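Local structure of Mll5499 protein (Mesorhizobium loti, 3BDE) at residues M20-V25 / G73-F78; L29-H34 / V102-K107; T24-L29 / K107-D112. The protein is of unknown function but belongs to the Dabb family of stress-responsive alpha/beta-barrel proteins and forms a homodimer with a ferredoxin-like fold. All coordinates share one frame; numbering follows the deposited sequence.

Interaction 1: residues M20-V25 / G73-F78; sequences MIRHTV and GFSMEF. With EDO (1,2-ethanediol), chain J; EDO (1,2-ethanediol), chain D.
In the antiparallel sheet of this ferredoxin-like fold, I21-V25 and G73-F78 run side by side as neighbouring strands, with R22 paired to E77 and H23 to M76. Six backbone bonds join the hydrogen-bonded pairs I21-F78, H23-M76 and V25-F74; the shortest, H23 N to M76 O, spans 2.8 Å. R22 and E77 lie alongside each other on the face that also carries T24 and S75. The arginine grips a single carboxylate oxygen side-on: NE reaches E77 OE2 at 3.1 Å and NH2 reaches the same OE2 at 3.2 Å, both from one face of the carboxylate. R22 NH2 has a second salt bridge, to E59 of the second subunit. The methyl CE of selenomethionine M20 sits 3.7 Å from E77 OE2. On the other face, H23 CG, anti to the backbone N (chi1 170°), carries the ring alongside selenomethionine M76, whose SE lies at the imidazole edge, and H23 CB meets the edge of the F78 ring, CE2 being 3.8 Å away. One face thus carries charge toward the dimer partner; the other packs H23 against F78 and M76, its ND1 bonded to D112 of the next strand and its NE2 to O2 of an ethanediol, probably from crystallisation.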
# COMPACT_ATOMS: atom_id res chain seq x y z
N MSE A 20 -2.91 -14.83 -4.80
CA MSE A 20 -3.44 -13.45 -4.84
C MSE A 20 -2.38 -12.36 -4.92
O MSE A 20 -1.37 -12.45 -4.23
CB MSE A 20 -4.34 -13.22 -3.61
CG MSE A 20 -5.04 -11.86 -3.49
SE MSE A 20 -3.95 -10.44 -2.69
CE MSE A 20 -4.51 -10.16 -0.87
N ILE A 21 -2.64 -11.35 -5.75
CA ILE A 21 -1.75 -10.20 -5.90
C ILE A 21 -2.56 -8.94 -5.59
O ILE A 21 -3.62 -8.72 -6.18
CB ILE A 21 -1.11 -10.08 -7.30
CG1 ILE A 21 -0.37 -11.37 -7.67
CG2 ILE A 21 -0.18 -8.80 -7.40
CD1 ILE A 21 0.25 -11.37 -9.05
N ARG A 22 -2.04 -8.13 -4.67
CA ARG A 22 -2.64 -6.84 -4.36
C ARG A 22 -1.81 -5.80 -5.10
O ARG A 22 -0.66 -5.57 -4.76
CB ARG A 22 -2.65 -6.57 -2.87
CG ARG A 22 -3.33 -5.30 -2.49
CD ARG A 22 -3.32 -5.14 -1.00
NE ARG A 22 -4.12 -6.19 -0.39
CZ ARG A 22 -3.94 -6.73 0.81
NH1 ARG A 22 -2.95 -6.34 1.62
NH2 ARG A 22 -4.79 -7.68 1.20
N HIS A 23 -2.41 -5.21 -6.13
CA HIS A 23 -1.77 -4.19 -6.96
C HIS A 23 -2.16 -2.83 -6.44
O HIS A 23 -3.37 -2.53 -6.28
CB HIS A 23 -2.20 -4.35 -8.42
CG HIS A 23 -1.80 -3.21 -9.30
ND1 HIS A 23 -0.51 -2.75 -9.40
CD2 HIS A 23 -2.53 -2.47 -10.16
CE1 HIS A 23 -0.46 -1.76 -10.27
NE2 HIS A 23 -1.68 -1.56 -10.73
N THR A 24 -1.15 -2.02 -6.11
CA THR A 24 -1.42 -0.66 -5.67
C THR A 24 -0.56 0.35 -6.37
O THR A 24 0.58 0.05 -6.79
CB THR A 24 -1.24 -0.46 -4.14
OG1 THR A 24 0.14 -0.27 -3.81
CG2 THR A 24 -1.83 -1.63 -3.33
N VAL A 25 -1.10 1.57 -6.49
CA VAL A 25 -0.34 2.70 -7.04
C VAL A 25 -0.65 3.93 -6.18
O VAL A 25 -1.81 4.18 -5.91
CB VAL A 25 -0.65 2.92 -8.56
CG1 VAL A 25 -2.15 3.22 -8.82
CG2 VAL A 25 0.24 4.02 -9.13
N GLY A 73 -4.21 7.05 -3.76
CA GLY A 73 -3.85 5.71 -4.12
C GLY A 73 -4.99 4.94 -4.76
O GLY A 73 -6.17 5.25 -4.53
N PHE A 74 -4.64 3.96 -5.60
CA PHE A 74 -5.62 2.98 -6.07
C PHE A 74 -5.08 1.63 -5.60
O PHE A 74 -3.86 1.41 -5.62
CB PHE A 74 -5.78 2.90 -7.61
CG PHE A 74 -6.28 4.13 -8.27
CD1 PHE A 74 -7.11 5.07 -7.64
CD2 PHE A 74 -6.05 4.27 -9.64
CE1 PHE A 74 -7.62 6.18 -8.36
CE2 PHE A 74 -6.55 5.35 -10.37
CZ PHE A 74 -7.34 6.30 -9.73
N SER A 75 -5.98 0.79 -5.12
CA SER A 75 -5.69 -0.56 -4.66
C SER A 75 -6.69 -1.50 -5.29
O SER A 75 -7.85 -1.16 -5.45
CB SER A 75 -5.79 -0.64 -3.15
OG SER A 75 -5.51 -1.93 -2.70
N MSE A 76 -6.23 -2.68 -5.68
CA MSE A 76 -7.12 -3.74 -6.22
C MSE A 76 -6.41 -5.08 -6.04
O MSE A 76 -5.18 -5.14 -5.90
CB MSE A 76 -7.45 -3.46 -7.70
CG MSE A 76 -6.27 -3.63 -8.65
SE MSE A 76 -6.45 -2.59 -10.25
CE MSE A 76 -5.98 -0.81 -9.57
N GLU A 77 -7.17 -6.15 -6.20
CA GLU A 77 -6.64 -7.51 -6.06
C GLU A 77 -6.99 -8.36 -7.27
O GLU A 77 -8.07 -8.21 -7.87
CB GLU A 77 -7.20 -8.14 -4.80
CG GLU A 77 -6.68 -7.40 -3.53
CD GLU A 77 -7.16 -8.00 -2.24
OE1 GLU A 77 -7.82 -9.05 -2.23
OE2 GLU A 77 -6.88 -7.40 -1.20
N PHE A 78 -6.04 -9.23 -7.61
CA PHE A 78 -6.15 -10.18 -8.72
C PHE A 78 -5.96 -11.58 -8.13
O PHE A 78 -5.20 -11.76 -7.17
CB PHE A 78 -5.09 -9.91 -9.81
CG PHE A 78 -5.25 -8.58 -10.44
CD1 PHE A 78 -6.24 -8.37 -11.39
CD2 PHE A 78 -4.42 -7.51 -10.07
CE1 PHE A 78 -6.42 -7.16 -11.97
CE2 PHE A 78 -4.62 -6.27 -10.64
CZ PHE A 78 -5.61 -6.10 -11.59
C1 EDO J . 0.00 0.32 -0.85
O1 EDO J . 0.46 1.40 -1.67
C2 EDO J . 0.46 0.49 0.58
O2 EDO J . 1.79 0.02 0.78
C1 EDO D . -3.78 2.22 -13.35
O1 EDO D . -2.86 1.98 -14.43
C2 EDO D . -3.42 1.34 -12.17
O2 EDO D . -3.49 -0.02 -12.61

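Interaction 2: residues L29-H34 / V102-K107; sequences LKHASH and VPEVEK
The aliphatic chain of K30 lies over the carbonyl groups at the end of helix 91-104 and the start of strand 105-115. Extended beyond CG, it passes P103 O and V105 O, with CE 3.6 Å from the latter, and brings NZ to P103 O at 3.2 Å. That bond comes from well above the carbonyl plane, 53° out of it. The ammonium group thus meets a carbonyl at the C-terminal end of the helix, where the helix dipole would probably favour a positive charge. The E106 side chain crosses that of K30 at about a right angle, its OE1 touching CG; E106 OE1 stays 5.3 Å from K30 NZ, so the opposite charges are near but not in contact. The K30 backbone N gives a nearly straight hydrogen bond to E104 O at 2.9 Å.

H31 turns the edge of its ring to E104. Its NE2-H, in the imidazole plane, meets E104 OE1 at 2.7 Å on the anti side, 26° out of the carboxylate plane; ring and carboxylate planes stand 62° apart. E104 OE2 forms a salt bridge with R100, one helical turn earlier, which probably helps fix the carboxylate's rotation. Were this glutamate an alanine, H31 NE2 and R100 would probably lose the carboxylate they share, and the imidazole would be likely to turn more freely. Inward of this polar group, L29 CD2 packs on V105 CG2 at 3.7 Å.

L29-H34 leads from strand 21-29 into helix 36-50, while V102-K107 spans the junction of helix 91-104 and strand 105-115. F41 of helix 36-50 touches both L29 and E104, and E106 and K107 both face T28 in a classic beta bulge where strand 105-115 joins strand 21-29.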
# COMPACT_ATOMS: atom_id res chain seq x y z
N LEU A 29 -1.50 14.03 -8.94
CA LEU A 29 -1.91 14.51 -10.27
C LEU A 29 -1.33 15.90 -10.49
O LEU A 29 -0.96 16.57 -9.55
CB LEU A 29 -3.43 14.56 -10.34
CG LEU A 29 -4.18 13.24 -10.11
CD1 LEU A 29 -5.70 13.54 -9.97
CD2 LEU A 29 -3.87 12.33 -11.26
N LYS A 30 -1.27 16.32 -11.75
CA LYS A 30 -0.82 17.68 -12.14
C LYS A 30 -1.89 18.73 -11.80
O LYS A 30 -1.58 19.93 -11.69
CB LYS A 30 -0.52 17.75 -13.64
CG LYS A 30 0.62 16.85 -14.04
CD LYS A 30 0.86 16.84 -15.50
CE LYS A 30 2.02 15.94 -15.84
NZ LYS A 30 2.13 15.83 -17.32
N HIS A 31 -3.13 18.27 -11.61
CA HIS A 31 -4.28 19.13 -11.35
C HIS A 31 -4.26 19.70 -9.95
O HIS A 31 -3.72 19.08 -9.03
CB HIS A 31 -5.60 18.37 -11.50
CG HIS A 31 -5.72 17.61 -12.79
ND1 HIS A 31 -5.50 18.19 -14.01
CD2 HIS A 31 -6.07 16.32 -13.03
CE1 HIS A 31 -5.68 17.29 -14.96
NE2 HIS A 31 -6.03 16.15 -14.39
N ALA A 32 -4.90 20.86 -9.81
CA ALA A 32 -5.02 21.54 -8.53
C ALA A 32 -5.86 20.71 -7.58
O ALA A 32 -6.81 20.05 -8.00
CB ALA A 32 -5.67 22.94 -8.72
N SER A 33 -5.50 20.75 -6.30
CA SER A 33 -6.25 20.05 -5.26
C SER A 33 -7.70 20.52 -5.24
O SER A 33 -7.98 21.71 -5.43
CB SER A 33 -5.63 20.27 -3.87
OG SER A 33 -4.30 19.78 -3.84
N HIS A 34 -8.62 19.57 -5.06
CA HIS A 34 -10.07 19.80 -4.98
C HIS A 34 -10.74 20.33 -6.25
O HIS A 34 -11.90 20.74 -6.20
CB HIS A 34 -10.40 20.72 -3.77
CG HIS A 34 -9.59 20.42 -2.55
ND1 HIS A 34 -9.67 19.22 -1.87
CD2 HIS A 34 -8.64 21.14 -1.92
CE1 HIS A 34 -8.82 19.23 -0.87
NE2 HIS A 34 -8.18 20.39 -0.87
N VAL A 102 -0.79 8.91 -18.24
CA VAL A 102 0.43 9.58 -18.72
C VAL A 102 0.30 11.11 -18.79
O VAL A 102 1.17 11.78 -18.30
CB VAL A 102 0.96 8.96 -20.04
CG1 VAL A 102 2.11 9.80 -20.61
CG2 VAL A 102 1.41 7.54 -19.81
N PRO A 103 -0.78 11.66 -19.40
CA PRO A 103 -0.95 13.12 -19.43
C PRO A 103 -1.28 13.83 -18.11
O PRO A 103 -0.90 14.99 -17.96
CB PRO A 103 -2.11 13.33 -20.42
CG PRO A 103 -2.25 12.05 -21.14
CD PRO A 103 -1.81 10.99 -20.21
N GLU A 104 -1.95 13.16 -17.17
CA GLU A 104 -2.47 13.84 -15.97
C GLU A 104 -1.76 13.54 -14.66
O GLU A 104 -1.92 14.29 -13.71
CB GLU A 104 -3.96 13.53 -15.81
CG GLU A 104 -4.82 13.90 -17.02
CD GLU A 104 -6.29 13.61 -16.81
OE1 GLU A 104 -6.82 14.00 -15.75
OE2 GLU A 104 -6.92 13.03 -17.72
N VAL A 105 -0.99 12.45 -14.61
CA VAL A 105 -0.27 12.09 -13.39
C VAL A 105 1.12 12.76 -13.33
O VAL A 105 1.92 12.66 -14.26
CB VAL A 105 -0.17 10.55 -13.21
CG1 VAL A 105 0.76 10.19 -12.02
CG2 VAL A 105 -1.56 9.97 -13.01
N GLU A 106 1.38 13.46 -12.22
CA GLU A 106 2.65 14.15 -11.99
C GLU A 106 3.74 13.14 -11.63
O GLU A 106 4.85 13.19 -12.18
CB GLU A 106 2.50 15.20 -10.87
CG GLU A 106 3.79 15.96 -10.45
CD GLU A 106 4.46 16.69 -11.60
OE1 GLU A 106 3.74 17.18 -12.50
OE2 GLU A 106 5.70 16.80 -11.59
N LYS A 107 3.43 12.28 -10.67
CA LYS A 107 4.37 11.27 -10.17
C LYS A 107 3.64 10.13 -9.49
O LYS A 107 2.51 10.30 -8.99
CB LYS A 107 5.34 11.90 -9.17
CG LYS A 107 4.66 12.72 -8.08
CD LYS A 107 5.61 13.15 -7.01
CE LYS A 107 5.00 14.25 -6.20
NZ LYS A 107 5.80 14.47 -4.98

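Interaction 3: residues T24-L29 / K107-D112; sequences TVVFTL and KFLEID. With EDO (1,2-ethanediol), chain J.
T24 meets I111 at one end of an antiparallel pairing between strands 21-29 and 105-115 of the ferredoxin-like fold, first and last in the chain, side by side in the sheet. The T24 hydroxyl donates to I111 O across 2.6 Å, in the carbonyl plane and on a lone pair; chi1 of 81° sets OG1 between the backbone N and the carbonyl carbon, turned to this neighbouring strand. OG1 also accepts a bond from O1 of an ethanediol, so it both gives and receives. In the middle, V26 N to L109 O and L109 N to V26 O close a hydrogen-bonded pair, and T28 N to K107 O continues the series.

On the face of V26 and L109, their side chains lie alongside each other in the modelled conformer of V26, one of two; farther along, T28 CB rests against K107 CG at 4.0 Å. On the opposite face, F27 CB touches F108 CB at 3.7 Å.

Beyond this shell, W101 meets the rings of both F27 and F108 edge-to-face, and K107 NZ is held by a salt bridge to D69. The second subunit packs Y113 on V26 and its own I111 on I111. The same ethanediol also bonds Y113 OH of both subunits. D112 OD1, hydrogen-bonded to H23 ND1, lies 3.5 Å from T24 N in a weak bond.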
# COMPACT_ATOMS: atom_id res chain seq x y z
N THR A 24 -1.15 -2.02 -6.11
CA THR A 24 -1.42 -0.66 -5.67
C THR A 24 -0.56 0.35 -6.37
O THR A 24 0.58 0.05 -6.79
CB THR A 24 -1.24 -0.46 -4.14
OG1 THR A 24 0.14 -0.27 -3.81
CG2 THR A 24 -1.83 -1.63 -3.33
N VAL A 25 -1.10 1.57 -6.49
CA VAL A 25 -0.34 2.70 -7.04
C VAL A 25 -0.65 3.93 -6.18
O VAL A 25 -1.81 4.18 -5.91
CB VAL A 25 -0.65 2.92 -8.56
CG1 VAL A 25 -2.15 3.22 -8.82
CG2 VAL A 25 0.24 4.02 -9.13
N VAL A 26 0.39 4.63 -5.73
CA VAL A 26 0.25 5.87 -4.95
C VAL A 26 0.66 6.98 -5.92
O VAL A 26 1.65 6.82 -6.64
CB VAL A 26 1.10 5.83 -3.62
CG1 VAL A 26 2.59 5.96 -3.87
CG2 VAL A 26 0.65 6.90 -2.64
N PHE A 27 -0.09 8.08 -5.95
CA PHE A 27 0.19 9.12 -6.94
C PHE A 27 -0.29 10.51 -6.61
O PHE A 27 -1.09 10.72 -5.68
CB PHE A 27 -0.45 8.70 -8.30
CG PHE A 27 -1.96 8.60 -8.27
CD1 PHE A 27 -2.59 7.41 -7.91
CD2 PHE A 27 -2.76 9.69 -8.65
CE1 PHE A 27 -4.01 7.33 -7.90
CE2 PHE A 27 -4.16 9.61 -8.65
CZ PHE A 27 -4.78 8.44 -8.26
N THR A 28 0.22 11.45 -7.40
CA THR A 28 -0.13 12.86 -7.34
C THR A 28 -0.44 13.26 -8.78
O THR A 28 0.26 12.85 -9.72
CB THR A 28 1.01 13.71 -6.78
OG1 THR A 28 1.16 13.38 -5.40
CG2 THR A 28 0.70 15.19 -6.89
N LEU A 29 -1.50 14.03 -8.94
CA LEU A 29 -1.91 14.51 -10.27
C LEU A 29 -1.33 15.90 -10.49
O LEU A 29 -0.96 16.57 -9.55
CB LEU A 29 -3.43 14.56 -10.34
CG LEU A 29 -4.18 13.24 -10.11
CD1 LEU A 29 -5.70 13.54 -9.97
CD2 LEU A 29 -3.87 12.33 -11.26
N LYS A 107 3.43 12.28 -10.67
CA LYS A 107 4.37 11.27 -10.17
C LYS A 107 3.64 10.13 -9.49
O LYS A 107 2.51 10.30 -8.99
CB LYS A 107 5.34 11.90 -9.17
CG LYS A 107 4.66 12.72 -8.08
CD LYS A 107 5.61 13.15 -7.01
CE LYS A 107 5.00 14.25 -6.20
NZ LYS A 107 5.80 14.47 -4.98
N PHE A 108 4.30 8.98 -9.43
CA PHE A 108 3.69 7.81 -8.80
C PHE A 108 4.71 6.74 -8.41
O PHE A 108 5.87 6.77 -8.82
CB PHE A 108 2.61 7.20 -9.74
CG PHE A 108 3.17 6.48 -10.95
CD1 PHE A 108 3.48 7.18 -12.12
CD2 PHE A 108 3.33 5.09 -10.95
CE1 PHE A 108 4.01 6.50 -13.26
CE2 PHE A 108 3.85 4.42 -12.10
CZ PHE A 108 4.19 5.12 -13.23
N LEU A 109 4.24 5.80 -7.59
CA LEU A 109 5.00 4.61 -7.20
C LEU A 109 4.01 3.45 -7.31
O LEU A 109 2.87 3.59 -6.88
CB LEU A 109 5.44 4.67 -5.74
CG LEU A 109 6.52 5.65 -5.31
CD1 LEU A 109 6.58 5.76 -3.78
CD2 LEU A 109 7.88 5.22 -5.90
N GLU A 110 4.46 2.35 -7.88
CA GLU A 110 3.68 1.13 -7.94
C GLU A 110 4.23 0.24 -6.83
O GLU A 110 5.44 0.07 -6.75
CB GLU A 110 3.83 0.39 -9.27
CG GLU A 110 3.05 0.98 -10.41
CD GLU A 110 3.08 0.08 -11.65
OE1 GLU A 110 2.75 -1.12 -11.53
OE2 GLU A 110 3.41 0.59 -12.75
N ILE A 111 3.35 -0.28 -5.97
CA ILE A 111 3.72 -1.21 -4.89
C ILE A 111 2.73 -2.38 -4.96
O ILE A 111 1.53 -2.19 -4.76
CB ILE A 111 3.66 -0.52 -3.50
CG1 ILE A 111 4.60 0.71 -3.44
CG2 ILE A 111 4.09 -1.47 -2.45
CD1 ILE A 111 4.17 1.75 -2.40
N ASP A 112 3.24 -3.55 -5.33
CA ASP A 112 2.45 -4.77 -5.51
C ASP A 112 2.84 -5.75 -4.43
O ASP A 112 4.05 -5.89 -4.14
CB ASP A 112 2.70 -5.40 -6.88
CG ASP A 112 2.24 -4.53 -8.04
OD1 ASP A 112 1.41 -3.62 -7.86
OD2 ASP A 112 2.72 -4.78 -9.18
C1 EDO J . 0.00 0.32 -0.85
O1 EDO J . 0.46 1.40 -1.67
C2 EDO J . 0.46 0.49 0.58
O2 EDO J . 1.79 0.02 0.78

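In the fold
Interactions 1 and 3 are buried and share strand 21-29, which lies between strands 72-78 and 105-115; their centres are about 11 Å apart, and the H23-D112 hydrogen bond joins them directly. Both touch the second subunit, interaction 1 through an R22 salt bridge beside apolar packing, interaction 3 through apolar packing and hydrogen bonds from the D112 backbone. Interaction 2 lies about 20 Å between centres from interaction 1, at the other end of strand 21-29, partly buried and touching no other chain. There regular strand pairing gives way to side-chain and helix-end bonds. It shares L29 and K107 with interaction 3, and E106 N continues the pairing by bonding T28 O.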